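Local coordinates for voltage-sensor containing phosphatase (Ciona intestinalis, PDB 3V0D), which probably dephosphorylates membrane phosphoinositides with a PTEN-like phosphatase and C2 domain pair, under control of a voltage sensor that is absent from this fragment, at residues 32-37 against 135-140; 102-107 against 194-199; 210-215 against 221-226; 237-242 against 256-261. The protein carries 1 engineered substitution. All coordinates share one frame; numbering follows the deposited sequence.

Contact 1. Residues 32-37 against 135-140; sequences DHVIAM and TLVSSW. With PO4 (phosphate ion), chain D.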
loop_
_atom_site.group_PDB
_atom_site.type_symbol
_atom_site.label_atom_id
_atom_site.label_comp_id
_atom_site.label_asym_id
_atom_site.label_seq_id
_atom_site.Cartn_x
_atom_site.Cartn_y
_atom_site.Cartn_z
ATOM N N ASP A 32 19.658 0.005 -13.722
ATOM C CA ASP A 32 19.878 0.744 -14.974
ATOM C C ASP A 32 18.613 0.930 -15.794
ATOM O O ASP A 32 18.582 1.827 -16.627
ATOM C CB ASP A 32 20.871 0.039 -15.920
ATOM C CG ASP A 32 22.264 -0.101 -15.377
ATOM O OD1 ASP A 32 23.026 -0.847 -16.027
ATOM O OD2 ASP A 32 22.613 0.522 -14.357
ATOM N N HIS A 33 17.607 0.056 -15.608
ATOM C CA HIS A 33 16.404 0.118 -16.458
ATOM C C HIS A 33 15.119 0.352 -15.695
ATOM O O HIS A 33 14.063 0.324 -16.301
ATOM C CB HIS A 33 16.288 -1.125 -17.357
ATOM C CG HIS A 33 17.481 -1.314 -18.240
ATOM N ND1 HIS A 33 18.479 -2.215 -17.955
ATOM C CD2 HIS A 33 17.848 -0.699 -19.391
ATOM C CE1 HIS A 33 19.406 -2.153 -18.894
ATOM N NE2 HIS A 33 19.051 -1.239 -19.772
ATOM N N VAL A 34 15.220 0.601 -14.385
ATOM C CA VAL A 34 14.053 0.822 -13.532
ATOM C C VAL A 34 14.291 2.078 -12.723
ATOM O O VAL A 34 15.201 2.120 -11.890
ATOM C CB VAL A 34 13.799 -0.401 -12.603
ATOM C CG1 VAL A 34 12.616 -0.136 -11.695
ATOM C CG2 VAL A 34 13.609 -1.675 -13.397
ATOM N N ILE A 35 13.462 3.095 -12.991
ATOM C CA ILE A 35 13.567 4.395 -12.379
ATOM C C ILE A 35 12.408 4.595 -11.403
ATOM O O ILE A 35 11.275 4.201 -11.704
ATOM C CB ILE A 35 13.592 5.480 -13.467
ATOM C CG1 ILE A 35 14.908 5.404 -14.260
ATOM C CG2 ILE A 35 13.366 6.881 -12.893
ATOM C CD1 ILE A 35 14.790 5.998 -15.656
ATOM N N ALA A 36 12.705 5.206 -10.246
ATOM C CA ALA A 36 11.695 5.683 -9.315
ATOM C C ALA A 36 11.824 7.194 -9.237
ATOM O O ALA A 36 12.934 7.718 -9.139
ATOM C CB ALA A 36 11.910 5.074 -7.955
ATOM N N MET A 37 10.707 7.922 -9.259
ATOM C CA MET A 37 10.778 9.388 -9.240
ATOM C C MET A 37 9.516 9.965 -8.610
ATOM O O MET A 37 8.526 9.250 -8.384
ATOM C CB MET A 37 11.029 9.932 -10.657
ATOM C CG MET A 37 9.874 9.640 -11.598
ATOM S SD MET A 37 10.303 10.126 -13.284
ATOM C CE MET A 37 8.728 9.812 -14.104
ATOM N N THR A 135 5.994 -0.134 -3.794
ATOM C CA THR A 135 5.165 -1.329 -3.882
ATOM C C THR A 135 5.321 -1.934 -5.285
ATOM O O THR A 135 5.499 -3.156 -5.439
ATOM C CB THR A 135 3.677 -0.984 -3.634
ATOM O OG1 THR A 135 3.524 -0.292 -2.393
ATOM C CG2 THR A 135 2.812 -2.205 -3.603
ATOM N N LEU A 136 5.211 -1.097 -6.320
ATOM C CA LEU A 136 5.289 -1.607 -7.686
ATOM C C LEU A 136 6.721 -1.893 -8.130
ATOM O O LEU A 136 6.938 -2.869 -8.845
ATOM C CB LEU A 136 4.541 -0.700 -8.670
ATOM C CG LEU A 136 3.033 -1.008 -8.792
ATOM C CD1 LEU A 136 2.294 -0.796 -7.463
ATOM C CD2 LEU A 136 2.406 -0.222 -9.909
ATOM N N VAL A 137 7.674 -1.051 -7.737
ATOM C CA VAL A 137 9.055 -1.328 -8.093
ATOM C C VAL A 137 9.496 -2.661 -7.483
ATOM O O VAL A 137 10.140 -3.485 -8.142
ATOM C CB VAL A 137 10.019 -0.192 -7.676
ATOM C CG1 VAL A 137 11.472 -0.640 -7.802
ATOM C CG2 VAL A 137 9.791 1.058 -8.486
ATOM N N SER A 138 9.174 -2.879 -6.201
ATOM C CA SER A 138 9.599 -4.111 -5.544
ATOM C C SER A 138 8.936 -5.321 -6.179
ATOM O O SER A 138 9.564 -6.355 -6.364
ATOM C CB SER A 138 9.297 -4.049 -4.042
ATOM O OG SER A 138 9.998 -2.990 -3.421
ATOM N N SER A 139 7.657 -5.194 -6.532
ATOM C CA SER A 139 6.974 -6.290 -7.219
ATOM C C SER A 139 7.652 -6.568 -8.568
ATOM O O SER A 139 7.840 -7.739 -8.933
ATOM C CB SER A 139 5.492 -5.950 -7.411
ATOM O OG SER A 139 4.819 -5.844 -6.166
ATOM N N TRP A 140 7.979 -5.515 -9.319
ATOM C CA TRP A 140 8.676 -5.713 -10.600
ATOM C C TRP A 140 10.008 -6.429 -10.421
ATOM O O TRP A 140 10.340 -7.314 -11.193
ATOM C CB TRP A 140 8.856 -4.381 -11.335
ATOM C CG TRP A 140 9.725 -4.563 -12.529
ATOM C CD1 TRP A 140 11.040 -4.165 -12.661
ATOM C CD2 TRP A 140 9.416 -5.296 -13.708
ATOM N NE1 TRP A 140 11.547 -4.585 -13.863
ATOM C CE2 TRP A 140 10.575 -5.297 -14.515
ATOM C CE3 TRP A 140 8.277 -5.957 -14.159
ATOM C CZ2 TRP A 140 10.623 -5.934 -15.748
ATOM C CZ3 TRP A 140 8.327 -6.596 -15.387
ATOM C CH2 TRP A 140 9.489 -6.570 -16.167
HETATM P P PO4 D . 18.961 -5.400 -16.563
HETATM O O1 PO4 D . 17.821 -5.946 -17.389
HETATM O O2 PO4 D . 20.126 -5.227 -17.519
HETATM O O3 PO4 D . 18.510 -4.057 -16.024
HETATM O O4 PO4 D . 19.303 -6.352 -15.464
#
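Val-34 meets the helix through both of its methyl branches, and the contact is purely apolar. CG1, anti to the backbone N (chi1 178°), slides past Val-137 CG1 at 4.1 Å. CG2 leads the other way, to the five-membered part of the Trp-140 indole, 3.6 Å from NE1 of that residue; it comes in obliquely to the ring.

Polar bonds occur only beside this packing. His-33 turns its imidazole away from the helix, and its ND1 donates to phosphate O3 over 2.7 Å along a nearly straight line (170° at the hydrogen), the oxygen lying at the ring edge, in plane. Lys-146 NZ also holds this phosphate, which probably came from the crystallisation liquor. Within the helix, Ser-139 OG donates to Thr-135 O over 2.9 Å, while Ser-139 N reaches the same oxygen from the opposite face of its plane.

Strand 121-125 runs beside Val-34, with Ile-122 touching Trp-140 and Ile-124 against Val-137. Central strands packed on helix 131-143, whose first turn takes in the end of the signature sequence HSKGGKGR, where the engineered serine replaces the catalytic cysteine, are the hallmark of the protein tyrosine phosphatase fold.

Contact 2. Residues 102-107 against 194-199; sequences DLLKFI and GQLPPM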
loop_
_atom_site.group_PDB
_atom_site.type_symbol
_atom_site.label_atom_id
_atom_site.label_comp_id
_atom_site.label_asym_id
_atom_site.label_seq_id
_atom_site.Cartn_x
_atom_site.Cartn_y
_atom_site.Cartn_z
ATOM N N ASP A 102 -5.206 -5.010 -10.408
ATOM C CA ASP A 102 -4.436 -3.926 -11.000
ATOM C C ASP A 102 -2.939 -4.146 -10.916
ATOM O O ASP A 102 -2.199 -3.784 -11.831
ATOM C CB ASP A 102 -4.769 -2.586 -10.363
ATOM C CG ASP A 102 -6.129 -2.033 -10.787
ATOM O OD1 ASP A 102 -6.813 -2.666 -11.587
ATOM O OD2 ASP A 102 -6.502 -0.951 -10.307
ATOM N N LEU A 103 -2.463 -4.731 -9.816
ATOM C CA LEU A 103 -1.048 -5.036 -9.697
ATOM C C LEU A 103 -0.614 -6.038 -10.774
ATOM O O LEU A 103 0.428 -5.834 -11.425
ATOM C CB LEU A 103 -0.746 -5.562 -8.299
ATOM C CG LEU A 103 0.730 -5.867 -7.989
ATOM C CD1 LEU A 103 1.630 -4.666 -8.212
ATOM C CD2 LEU A 103 0.856 -6.398 -6.566
ATOM N N LEU A 104 -1.399 -7.098 -10.974
ATOM C CA LEU A 104 -1.019 -8.083 -11.981
ATOM C C LEU A 104 -1.106 -7.491 -13.395
ATOM O O LEU A 104 -0.303 -7.849 -14.257
ATOM C CB LEU A 104 -1.862 -9.335 -11.873
ATOM C CG LEU A 104 -1.682 -10.153 -10.615
ATOM C CD1 LEU A 104 -2.452 -11.461 -10.696
ATOM C CD2 LEU A 104 -0.255 -10.397 -10.217
ATOM N N LYS A 105 -2.072 -6.607 -13.628
ATOM C CA LYS A 105 -2.180 -5.940 -14.934
ATOM C C LYS A 105 -0.965 -5.069 -15.195
ATOM O O LYS A 105 -0.419 -5.065 -16.299
ATOM C CB LYS A 105 -3.479 -5.145 -14.988
ATOM C CG LYS A 105 -3.867 -4.603 -16.337
ATOM C CD LYS A 105 -5.217 -3.872 -16.221
ATOM C CE LYS A 105 -5.678 -3.276 -17.547
ATOM N NZ LYS A 105 -4.758 -2.220 -18.068
ATOM N N PHE A 106 -0.514 -4.342 -14.164
ATOM C CA PHE A 106 0.697 -3.545 -14.273
ATOM C C PHE A 106 1.909 -4.453 -14.594
ATOM O O PHE A 106 2.705 -4.148 -15.491
ATOM C CB PHE A 106 0.951 -2.767 -12.960
ATOM C CG PHE A 106 2.396 -2.409 -12.775
ATOM C CD1 PHE A 106 2.997 -1.386 -13.518
ATOM C CD2 PHE A 106 3.184 -3.150 -11.891
ATOM C CE1 PHE A 106 4.364 -1.103 -13.365
ATOM C CE2 PHE A 106 4.545 -2.855 -11.742
ATOM C CZ PHE A 106 5.132 -1.832 -12.486
ATOM N N ILE A 107 2.038 -5.567 -13.867
ATOM C CA ILE A 107 3.183 -6.457 -14.068
ATOM C C ILE A 107 3.179 -6.961 -15.513
ATOM O O ILE A 107 4.221 -6.995 -16.154
ATOM C CB ILE A 107 3.176 -7.609 -13.042
ATOM C CG1 ILE A 107 3.520 -7.075 -11.635
ATOM C CG2 ILE A 107 4.121 -8.738 -13.470
ATOM C CD1 ILE A 107 4.986 -6.583 -11.451
ATOM N N GLY A 194 1.777 -17.104 -11.037
ATOM C CA GLY A 194 1.639 -15.753 -11.529
ATOM C C GLY A 194 0.213 -15.349 -11.829
ATOM O O GLY A 194 0.014 -14.225 -12.244
ATOM N N GLN A 195 -0.748 -16.247 -11.603
ATOM C CA GLN A 195 -2.159 -16.012 -11.929
ATOM C C GLN A 195 -2.885 -15.493 -10.696
ATOM O O GLN A 195 -2.520 -15.835 -9.568
ATOM C CB GLN A 195 -2.851 -17.312 -12.386
ATOM C CG GLN A 195 -2.107 -18.092 -13.478
ATOM C CD GLN A 195 -2.102 -17.430 -14.856
ATOM O OE1 GLN A 195 -1.238 -17.739 -15.699
ATOM N NE2 GLN A 195 -3.067 -16.577 -15.118
ATOM N N LEU A 196 -3.930 -14.688 -10.898
ATOM C CA LEU A 196 -4.745 -14.249 -9.792
ATOM C C LEU A 196 -5.303 -15.475 -9.061
ATOM O O LEU A 196 -5.818 -16.394 -9.701
ATOM C CB LEU A 196 -5.905 -13.370 -10.290
ATOM C CG LEU A 196 -6.674 -12.620 -9.198
ATOM C CD1 LEU A 196 -5.833 -11.467 -8.652
ATOM C CD2 LEU A 196 -8.012 -12.108 -9.709
ATOM N N PRO A 197 -5.233 -15.503 -7.721
ATOM C CA PRO A 197 -5.813 -16.644 -7.004
ATOM C C PRO A 197 -7.317 -16.738 -7.229
ATOM O O PRO A 197 -7.959 -15.729 -7.528
ATOM C CB PRO A 197 -5.500 -16.329 -5.526
ATOM C CG PRO A 197 -4.262 -15.480 -5.596
ATOM C CD PRO A 197 -4.477 -14.613 -6.820
ATOM N N PRO A 198 -7.886 -17.929 -7.031
ATOM C CA PRO A 198 -9.336 -18.051 -7.199
ATOM C C PRO A 198 -10.093 -17.178 -6.206
ATOM O O PRO A 198 -9.645 -16.957 -5.070
ATOM C CB PRO A 198 -9.637 -19.519 -6.879
ATOM C CG PRO A 198 -8.381 -20.157 -6.533
ATOM C CD PRO A 198 -7.256 -19.187 -6.593
ATOM N N MET A 199 -11.250 -16.712 -6.647
ATOM C CA MET A 199 -12.134 -15.919 -5.811
ATOM C C MET A 199 -12.494 -16.642 -4.512
ATOM O O MET A 199 -12.715 -17.863 -4.495
ATOM C CB MET A 199 -13.389 -15.527 -6.612
ATOM C CG MET A 199 -14.283 -14.479 -5.924
ATOM S SD MET A 199 -15.727 -13.909 -6.846
ATOM C CE MET A 199 -14.974 -12.973 -8.177
#
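Leu-104 projects from helix 100-115 and lays a single methyl, CD1, against the chain around Leu-196. Its CG stands anti to the carbonyl carbon (chi1 -66°), and CD1 continues in the extended direction, anti to CA (chi2 -173°). The side chain is therefore stretched straight out from the helix, and one carbon atom does all the touching. CD1 comes to rest 3.6 Å from Leu-196 N and 3.7 Å from Leu-196 CA, with Gly-194 O at 4.0 Å from the same methyl.

Leu-196 answers with a different shape. Here CG is anti to the backbone N (chi1 -168°) and CD1 is folded back rather than extended, which brings that branch to 4.0 Å from Leu-104 CD1. The side chain also rests on Leu-100 and Val-101 one turn earlier in the same helix, while Leu-104 is backed by Phe-185 of helix 176-191.

Gly-194 has a positive phi, at which a side chain would be jammed against the preceding carbonyl. From Leu-196 to Met-199 the chain is extended in a polyproline-like conformation, with Pro-197 buried among Ile-188, Tyr-192, Ser-297 and Leu-298 and Pro-198 O accepting from Ser-297 OG.

No hydrogen bond or charge pair joins 102-107 to 194-199. A methyl packed mainly on backbone, with one leucine-leucine touch, implies van der Waals contact with little directionality: a modest attachment, near the surface, of the interdomain linker to the phosphatase domain.

Contact 3. Residues 210-215 against 221-226; sequences TAIQGV and SDLSMQ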
loop_
_atom_site.group_PDB
_atom_site.type_symbol
_atom_site.label_atom_id
_atom_site.label_comp_id
_atom_site.label_asym_id
_atom_site.label_seq_id
_atom_site.Cartn_x
_atom_site.Cartn_y
_atom_site.Cartn_z
ATOM N N THR A 210 -6.715 -6.521 20.807
ATOM C CA THR A 210 -5.969 -6.741 22.051
ATOM C C THR A 210 -5.142 -5.523 22.416
ATOM O O THR A 210 -4.818 -4.713 21.557
ATOM C CB THR A 210 -5.059 -7.973 21.924
ATOM O OG1 THR A 210 -4.092 -7.751 20.883
ATOM C CG2 THR A 210 -5.894 -9.217 21.649
ATOM N N ALA A 211 -4.794 -5.410 23.704
ATOM C CA ALA A 211 -4.059 -4.258 24.238
ATOM C C ALA A 211 -4.834 -2.971 24.023
ATOM O O ALA A 211 -4.294 -1.964 23.564
ATOM C CB ALA A 211 -2.609 -4.174 23.710
ATOM N N ILE A 212 -6.074 -2.979 24.483
ATOM C CA ILE A 212 -6.950 -1.827 24.259
ATOM C C ILE A 212 -6.721 -0.686 25.266
ATOM O O ILE A 212 -6.998 0.468 24.955
ATOM C CB ILE A 212 -8.438 -2.283 24.174
ATOM C CG1 ILE A 212 -9.352 -1.191 23.585
ATOM C CG2 ILE A 212 -8.976 -2.751 25.538
ATOM C CD1 ILE A 212 -9.103 -0.912 22.111
ATOM N N GLN A 213 -6.199 -0.982 26.461
ATOM C CA GLN A 213 -5.944 0.077 27.430
ATOM C C GLN A 213 -5.059 1.156 26.805
ATOM O O GLN A 213 -4.082 0.835 26.131
ATOM C CB GLN A 213 -5.315 -0.504 28.710
ATOM C CG GLN A 213 -4.571 0.490 29.635
ATOM C CD GLN A 213 -3.062 0.491 29.393
ATOM O OE1 GLN A 213 -2.360 -0.460 29.751
ATOM N NE2 GLN A 213 -2.555 1.568 28.818
ATOM N N GLY A 214 -5.413 2.424 27.039
ATOM C CA GLY A 214 -4.656 3.569 26.549
ATOM C C GLY A 214 -4.964 3.937 25.104
ATOM O O GLY A 214 -4.439 4.939 24.619
ATOM N N VAL A 215 -5.787 3.133 24.416
ATOM C CA VAL A 215 -6.179 3.391 23.032
ATOM C C VAL A 215 -7.563 4.049 23.073
ATOM O O VAL A 215 -8.553 3.394 23.387
ATOM C CB VAL A 215 -6.228 2.070 22.193
ATOM C CG1 VAL A 215 -6.633 2.393 20.756
ATOM C CG2 VAL A 215 -4.861 1.371 22.231
ATOM N N SER A 221 -15.238 1.893 23.406
ATOM C CA SER A 221 -16.441 2.693 23.321
ATOM C C SER A 221 -16.325 3.853 22.344
ATOM O O SER A 221 -17.351 4.349 21.874
ATOM C CB SER A 221 -16.851 3.217 24.705
ATOM O OG SER A 221 -15.890 4.131 25.228
ATOM N N ASP A 222 -15.110 4.316 22.054
ATOM C CA ASP A 222 -14.917 5.403 21.109
ATOM C C ASP A 222 -14.842 4.929 19.651
ATOM O O ASP A 222 -14.825 5.768 18.760
ATOM C CB ASP A 222 -13.629 6.180 21.436
ATOM C CG ASP A 222 -12.411 5.265 21.568
ATOM O OD1 ASP A 222 -12.410 4.439 22.499
ATOM O OD2 ASP A 222 -11.478 5.362 20.737
ATOM N N LEU A 223 -14.756 3.623 19.415
ATOM C CA LEU A 223 -14.369 3.112 18.108
ATOM C C LEU A 223 -15.541 2.816 17.183
ATOM O O LEU A 223 -16.630 2.398 17.614
ATOM C CB LEU A 223 -13.520 1.842 18.269
ATOM C CG LEU A 223 -12.161 2.019 18.962
ATOM C CD1 LEU A 223 -11.486 0.670 19.134
ATOM C CD2 LEU A 223 -11.255 2.994 18.213
ATOM N N SER A 224 -15.250 2.952 15.902
ATOM C CA SER A 224 -16.128 2.471 14.844
ATOM C C SER A 224 -15.242 1.827 13.783
ATOM O O SER A 224 -14.039 2.089 13.713
ATOM C CB SER A 224 -17.000 3.590 14.273
ATOM O OG SER A 224 -16.213 4.682 13.886
ATOM N N MET A 225 -15.853 0.993 12.947
ATOM C CA MET A 225 -15.118 0.248 11.925
ATOM C C MET A 225 -15.877 0.357 10.616
ATOM O O MET A 225 -17.074 0.069 10.572
ATOM C CB MET A 225 -14.975 -1.221 12.327
ATOM C CG MET A 225 -14.155 -2.041 11.348
ATOM S SD MET A 225 -14.063 -3.782 11.769
ATOM C CE MET A 225 -15.721 -4.302 11.340
ATOM N N GLN A 226 -15.176 0.760 9.568
ATOM C CA GLN A 226 -15.740 0.873 8.232
ATOM C C GLN A 226 -15.066 -0.145 7.335
ATOM O O GLN A 226 -13.834 -0.248 7.300
ATOM C CB GLN A 226 -15.466 2.276 7.698
ATOM C CG GLN A 226 -16.110 2.551 6.349
ATOM C CD GLN A 226 -15.630 3.850 5.769
ATOM O OE1 GLN A 226 -14.424 4.078 5.641
ATOM N NE2 GLN A 226 -16.568 4.718 5.371
HETATM O O HOH W 1 -11.055 2.073 22.829
#
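Leu-223 and Ile-212 reach toward each other tip to tip, their CD1 methyls 4.1 Å apart. The leucine, at the start of strand 223-229, has CG anti to the carbonyl carbon (chi1 -65°) and CD1 extended beyond it, and it rests on Ile-209 as well. Ile-212 sends its longer branch to meet it, with CG1 anti to the backbone N (chi1 -165°).

Val-215, buried by the contact about as much as Leu-223, comes nearest through its carbonyl O. It closes a type II beta turn that begins at Ile-212, with Val-215 N donating to Ile-212 O over 3.0 Å; Gly-214 supplies the positive phi that the third position of such a turn favours. The turn belongs to the loop that carries the chain from strand 202-210, in one sheet of the C2 beta sandwich, to strand 223-229 in the other, so the apolar tips meet at the end of the sandwich interior.

Asp-222 faces the carbonyl of Val-215, but OD1 lies 4.1 Å from that oxygen, and a water fills the role of donor to both: 2.7 Å to Asp-222 OD1 and 2.9 Å to Val-215 O. Two acceptors are thereby reconciled. The carboxylate is fixed further by Arg-217 N at OD1 and by Ser-276 OG at OD2, the latter residue ending the adjacent strand 269-276.

Contact 4. Residues 237-242 against 256-261; sequences CKFAEG and VTCEVK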
loop_
_atom_site.group_PDB
_atom_site.type_symbol
_atom_site.label_atom_id
_atom_site.label_comp_id
_atom_site.label_asym_id
_atom_site.label_seq_id
_atom_site.Cartn_x
_atom_site.Cartn_y
_atom_site.Cartn_z
ATOM N N CYS A 237 -19.796 -0.087 11.382
ATOM C CA CYS A 237 -20.135 -0.570 12.721
ATOM C C CYS A 237 -19.724 0.483 13.738
ATOM O O CYS A 237 -18.602 0.969 13.693
ATOM C CB CYS A 237 -19.361 -1.842 13.054
ATOM S SG CYS A 237 -19.630 -3.211 11.879
ATOM N N LYS A 238 -20.620 0.818 14.659
ATOM C CA LYS A 238 -20.309 1.792 15.719
ATOM C C LYS A 238 -20.445 1.039 17.030
ATOM O O LYS A 238 -21.527 0.575 17.389
ATOM C CB LYS A 238 -21.220 3.027 15.657
ATOM C CG LYS A 238 -21.287 3.653 14.271
ATOM C CD LYS A 238 -22.161 4.881 14.250
ATOM C CE LYS A 238 -22.265 5.430 12.849
ATOM N NZ LYS A 238 -22.998 6.712 12.788
ATOM N N PHE A 239 -19.320 0.869 17.713
ATOM C CA PHE A 239 -19.240 -0.151 18.765
ATOM C C PHE A 239 -20.092 0.158 19.994
ATOM O O PHE A 239 -20.817 -0.716 20.464
ATOM C CB PHE A 239 -17.779 -0.345 19.193
ATOM C CG PHE A 239 -16.861 -0.970 18.152
ATOM C CD1 PHE A 239 -17.277 -1.310 16.851
ATOM C CD2 PHE A 239 -15.534 -1.211 18.515
ATOM C CE1 PHE A 239 -16.374 -1.882 15.950
ATOM C CE2 PHE A 239 -14.635 -1.748 17.624
ATOM C CZ PHE A 239 -15.053 -2.090 16.340
ATOM N N ALA A 240 -19.990 1.369 20.538
ATOM C CA ALA A 240 -20.703 1.670 21.795
ATOM C C ALA A 240 -22.204 1.485 21.632
ATOM O O ALA A 240 -22.895 1.004 22.539
ATOM C CB ALA A 240 -20.399 3.084 22.259
ATOM N N GLU A 241 -22.705 1.906 20.477
ATOM C CA GLU A 241 -24.140 1.979 20.236
ATOM C C GLU A 241 -24.736 0.673 19.724
ATOM O O GLU A 241 -25.968 0.522 19.680
ATOM C CB GLU A 241 -24.488 3.128 19.287
ATOM C CG GLU A 241 -23.979 4.489 19.760
ATOM C CD GLU A 241 -22.511 4.801 19.334
ATOM O OE1 GLU A 241 -21.723 3.916 18.868
ATOM O OE2 GLU A 241 -22.146 5.992 19.487
ATOM N N GLY A 242 -23.893 -0.256 19.287
ATOM C CA GLY A 242 -24.414 -1.492 18.708
ATOM C C GLY A 242 -24.961 -1.304 17.306
ATOM O O GLY A 242 -25.782 -2.078 16.866
ATOM N N VAL A 256 -11.106 -6.064 23.487
ATOM C CA VAL A 256 -12.504 -5.932 23.069
ATOM C C VAL A 256 -12.769 -6.939 21.967
ATOM O O VAL A 256 -11.907 -7.226 21.119
ATOM C CB VAL A 256 -12.905 -4.511 22.617
ATOM C CG1 VAL A 256 -12.924 -3.528 23.758
ATOM C CG2 VAL A 256 -12.032 -4.053 21.534
ATOM N N THR A 257 -13.968 -7.497 22.036
ATOM C CA THR A 257 -14.481 -8.393 21.042
ATOM C C THR A 257 -15.829 -7.823 20.565
ATOM O O THR A 257 -16.660 -7.454 21.384
ATOM C CB THR A 257 -14.607 -9.793 21.665
ATOM O OG1 THR A 257 -13.391 -10.119 22.363
ATOM C CG2 THR A 257 -14.835 -10.796 20.600
ATOM N N CYS A 258 -16.038 -7.771 19.266
ATOM C CA CYS A 258 -17.241 -7.200 18.724
ATOM C C CYS A 258 -17.809 -8.105 17.664
ATOM O O CYS A 258 -17.132 -8.404 16.685
ATOM C CB CYS A 258 -16.888 -5.802 18.224
ATOM S SG CYS A 258 -18.253 -4.764 18.045
ATOM N N GLU A 259 -19.046 -8.550 17.864
ATOM C CA GLU A 259 -19.748 -9.249 16.829
ATOM C C GLU A 259 -20.105 -8.258 15.742
ATOM O O GLU A 259 -20.639 -7.186 16.043
ATOM C CB GLU A 259 -21.001 -9.888 17.378
ATOM C CG GLU A 259 -21.783 -10.605 16.310
ATOM C CD GLU A 259 -23.110 -11.107 16.785
ATOM O OE1 GLU A 259 -23.371 -11.090 18.010
ATOM O OE2 GLU A 259 -23.892 -11.534 15.914
ATOM N N VAL A 260 -19.788 -8.596 14.498
ATOM C CA VAL A 260 -20.090 -7.756 13.358
ATOM C C VAL A 260 -21.346 -8.314 12.704
ATOM O O VAL A 260 -21.385 -9.497 12.347
ATOM C CB VAL A 260 -18.895 -7.739 12.404
ATOM C CG1 VAL A 260 -19.234 -7.014 11.099
ATOM C CG2 VAL A 260 -17.677 -7.106 13.088
ATOM N N LYS A 261 -22.367 -7.471 12.552
ATOM C CA LYS A 261 -23.648 -7.894 12.007
ATOM C C LYS A 261 -23.863 -7.307 10.623
ATOM O O LYS A 261 -23.402 -6.194 10.323
ATOM C CB LYS A 261 -24.772 -7.430 12.938
ATOM C CG LYS A 261 -24.663 -7.965 14.356
ATOM C CD LYS A 261 -25.778 -7.355 15.204
ATOM C CE LYS A 261 -25.697 -7.779 16.633
ATOM N NZ LYS A 261 -26.805 -7.154 17.410
HETATM O O HOH W 2 -27.220 -4.346 16.464
#
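The Phe-239 ring receives the sulfur of Cys-258 over one face. SG stands 4.0 Å from the centroid of the Phe-239 ring and 21° off the ring normal, shifted toward the rim, so that its closest carbon is Phe-239 CD1 at 3.8 Å. This is a Cys sulfur-aromatic contact, with the caveat that Cys-258 was modelled in two conformers and the geometry describes one of them. Val-207, Cys-245, Leu-223 and Met-225 also pack against Phe-239, bringing both sheets to the one ring.

Two torsions create the approach. Cys-258 holds SG anti to the backbone N (chi1 -160°), while Phe-239 holds CG anti to its carbonyl carbon (chi1 -68°). Two residues earlier, Cys-237 SG makes a plain van der Waals contact with Val-260 CG1, 3.9 Å away.

No direct hydrogen bond spans the segments. A water does, accepting from Lys-261 NZ at 3.0 Å and donating to Gly-242 O at 2.7 Å; the lysine chain is fully extended beyond CB to reach it.

The segments come from the two facing sheets of the C2 beta sandwich. Strand 232-238 lies at the border of the four-stranded sheet, where Cys-237 and Phe-239 bond through their backbones to Met-225 and Leu-223 of strand 223-229. Strand 255-260 lies in the five-stranded sheet, flanked by 245-250 and 202-210.

How the contacts relate
Along the chain, contacts 1 and 2 alternate their segments, whereas contacts 3 and 4 follow in series. The first two have centres 18 Å apart and touch through the phosphatase interior: helix 131-143 of contact 1 packs on helix 100-115 of contact 2, as where Leu-136 CD2 lies 3.6 Å from Phe-106 CG. Contacts 3 and 4, only 11 Å apart between centres, share the four-stranded sheet of the C2 domain, in which strands 223-229 and 232-238 are neighbours. Between contacts 1 and 4 the centres are 41 Å apart. Contact 2, through its 194-199 segment, thus marks where the chain passes from the phosphatase domain into the C2 domain.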